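PDB 3BX4: snaclec rhodocytin subunit alpha from Agkistrodon rhodostoma, which triggers platelet aggregation by binding the C-type lectin-like receptor CLEC-2 (CLEC1B) and setting off tyrosine phosphorylation of its cytoplasmic tail and Syk signalling. Local coordinates for residues A40-I45 with H127-K132. Residues are numbered along the deposited sequence; the frame is centred on the assembly and turned at random. Where two conformers were deposited one is given.
Sequences AHLASI and HAFVCK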
loop_
_atom_site.group_PDB
_atom_site.type_symbol
_atom_site.label_atom_id
_atom_site.label_comp_id
_atom_site.label_asym_id
_atom_site.label_seq_id
_atom_site.Cartn_x
_atom_site.Cartn_y
_atom_site.Cartn_z
ATOM N N ALA C 40 -7.920 -18.192 -2.232
ATOM C CA ALA C 40 -8.814 -17.548 -1.246
ATOM C C ALA C 40 -8.466 -16.049 -1.064
ATOM O O ALA C 40 -7.495 -15.564 -1.643
ATOM C CB ALA C 40 -8.703 -18.346 0.121
ATOM N N HIS C 41 -9.180 -15.331 -0.220
ATOM C CA HIS C 41 -8.852 -13.980 0.122
ATOM C C HIS C 41 -9.141 -13.805 1.562
ATOM O O HIS C 41 -9.853 -14.600 2.141
ATOM C CB HIS C 41 -9.845 -12.993 -0.518
ATOM C CG HIS C 41 -9.680 -12.890 -2.024
ATOM N ND1 HIS C 41 -8.755 -12.034 -2.580
ATOM C CD2 HIS C 41 -10.296 -13.526 -3.062
ATOM C CE1 HIS C 41 -8.809 -12.143 -3.909
ATOM N NE2 HIS C 41 -9.713 -13.060 -4.219
ATOM N N LEU C 42 -8.627 -12.734 2.135
ATOM C CA LEU C 42 -9.094 -12.342 3.496
ATOM C C LEU C 42 -10.598 -12.245 3.495
ATOM O O LEU C 42 -11.205 -11.778 2.473
ATOM C CB LEU C 42 -8.513 -11.016 3.969
ATOM C CG LEU C 42 -7.031 -11.138 4.394
ATOM C CD1 LEU C 42 -6.482 -9.767 4.622
ATOM C CD2 LEU C 42 -6.949 -12.111 5.699
ATOM N N ALA C 43 -11.251 -12.671 4.542
ATOM C CA ALA C 43 -12.746 -12.787 4.526
ATOM C C ALA C 43 -13.464 -11.457 4.312
ATOM O O ALA C 43 -13.194 -10.460 4.969
ATOM C CB ALA C 43 -13.261 -13.487 5.836
ATOM N N SER C 44 -14.434 -11.461 3.367
ATOM C CA SER C 44 -15.447 -10.413 3.323
ATOM C C SER C 44 -16.634 -10.865 4.202
ATOM O O SER C 44 -16.851 -12.075 4.377
ATOM C CB SER C 44 -15.906 -10.165 1.873
ATOM O OG SER C 44 -16.072 -11.386 1.178
ATOM N N ILE C 45 -17.354 -9.912 4.774
ATOM C CA ILE C 45 -18.463 -10.173 5.713
ATOM C C ILE C 45 -19.673 -9.468 5.106
ATOM O O ILE C 45 -19.661 -8.260 5.081
ATOM C CB ILE C 45 -18.186 -9.557 7.088
ATOM C CG1 ILE C 45 -16.915 -10.231 7.658
ATOM C CG2 ILE C 45 -19.427 -9.700 7.999
ATOM C CD1 ILE C 45 -16.477 -9.907 9.038
ATOM N N HIS C 127 -0.898 -10.005 12.842
ATOM C CA HIS C 127 -2.025 -10.579 13.568
ATOM C C HIS C 127 -2.530 -11.832 12.875
ATOM O O HIS C 127 -2.243 -12.057 11.726
ATOM C CB HIS C 127 -3.177 -9.551 13.756
ATOM C CG HIS C 127 -2.787 -8.360 14.586
ATOM N ND1 HIS C 127 -2.683 -8.427 15.962
ATOM C CD2 HIS C 127 -2.312 -7.147 14.228
ATOM C CE1 HIS C 127 -2.204 -7.281 16.416
ATOM N NE2 HIS C 127 -2.026 -6.463 15.393
ATOM N N ALA C 128 -3.338 -12.586 13.611
ATOM C CA ALA C 128 -4.091 -13.729 13.085
ATOM C C ALA C 128 -5.081 -13.154 12.005
ATOM O O ALA C 128 -5.269 -11.941 11.903
ATOM C CB ALA C 128 -4.896 -14.347 14.218
ATOM N N PHE C 129 -5.646 -14.074 11.236
ATOM C CA PHE C 129 -6.514 -13.589 10.103
ATOM C C PHE C 129 -7.488 -14.675 9.697
ATOM O O PHE C 129 -7.381 -15.829 10.003
ATOM C CB PHE C 129 -5.606 -13.177 8.939
ATOM C CG PHE C 129 -4.692 -14.235 8.455
ATOM C CD1 PHE C 129 -3.400 -14.410 9.023
ATOM C CD2 PHE C 129 -5.051 -15.111 7.445
ATOM C CE1 PHE C 129 -2.553 -15.410 8.570
ATOM C CE2 PHE C 129 -4.204 -16.116 6.997
ATOM C CZ PHE C 129 -2.908 -16.287 7.594
ATOM N N VAL C 130 -8.513 -14.349 8.851
ATOM C CA VAL C 130 -9.365 -15.433 8.483
ATOM C C VAL C 130 -9.470 -15.374 6.910
ATOM O O VAL C 130 -9.597 -14.234 6.418
ATOM C CB VAL C 130 -10.848 -15.205 9.035
ATOM C CG1 VAL C 130 -11.764 -16.255 8.466
ATOM C CG2 VAL C 130 -10.825 -15.265 10.620
ATOM N N CYS C 131 -9.298 -16.535 6.265
ATOM C CA CYS C 131 -9.430 -16.669 4.749
ATOM C C CYS C 131 -10.839 -17.153 4.456
ATOM O O CYS C 131 -11.456 -17.893 5.197
ATOM C CB CYS C 131 -8.436 -17.675 4.101
ATOM S SG CYS C 131 -6.674 -17.185 4.445
ATOM N N LYS C 132 -11.329 -16.734 3.290
ATOM C CA LYS C 132 -12.695 -17.112 2.793
ATOM C C LYS C 132 -12.416 -17.557 1.373
ATOM O O LYS C 132 -11.701 -16.859 0.628
ATOM C CB LYS C 132 -13.643 -15.902 2.854
ATOM C CG LYS C 132 -15.013 -16.048 2.071
ATOM C CD LYS C 132 -15.813 -14.842 2.387
ATOM C CE LYS C 132 -17.191 -14.834 1.595
ATOM N NZ LYS C 132 -17.914 -13.594 1.881
#
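Lys132 NZ has several partners: it gives hydrogen bonds to Ser44 O at 3.1 Å, from above the carbonyl plane, and, in the serine conformer given here, to Ser44 OG at 3.0 Å, and forms salt bridges with Glu46 and Glu50. The two carboxylates would probably favour the charged form of this buried amine. The lysine chain reaches them fully extended, its CG anti to the backbone N (chi1 167°), and CB packs against Ala43, 3.6 Å from Ala43 CA. In that same conformer Ser44 OG also hydrogen-bonds an acidic side chain on the chain of a different protein in the assembly. Lys132 belongs as well to a short antiparallel pairing of strand 41-42 with strand 127-133 of the C-type lectin fold. His41 and Lys132 make the hydrogen-bonded pair, Lys132 N reaching His41 O at 2.8 Å, while His41 N returns a bond to Lys132 O. Beyond Leu42 the chain turns off, yet Ala43 N still donates to Val130 O at 2.9 Å. Leu42 CD2 rests 3.7 Å from Phe129 CB, the two side chains crossing at about a right angle. Ala40 CB meets Cys131 CB at 4.0 Å, beside the disulfide that ties Cys131 to Cys33 near the C-terminal end of helix 26-34.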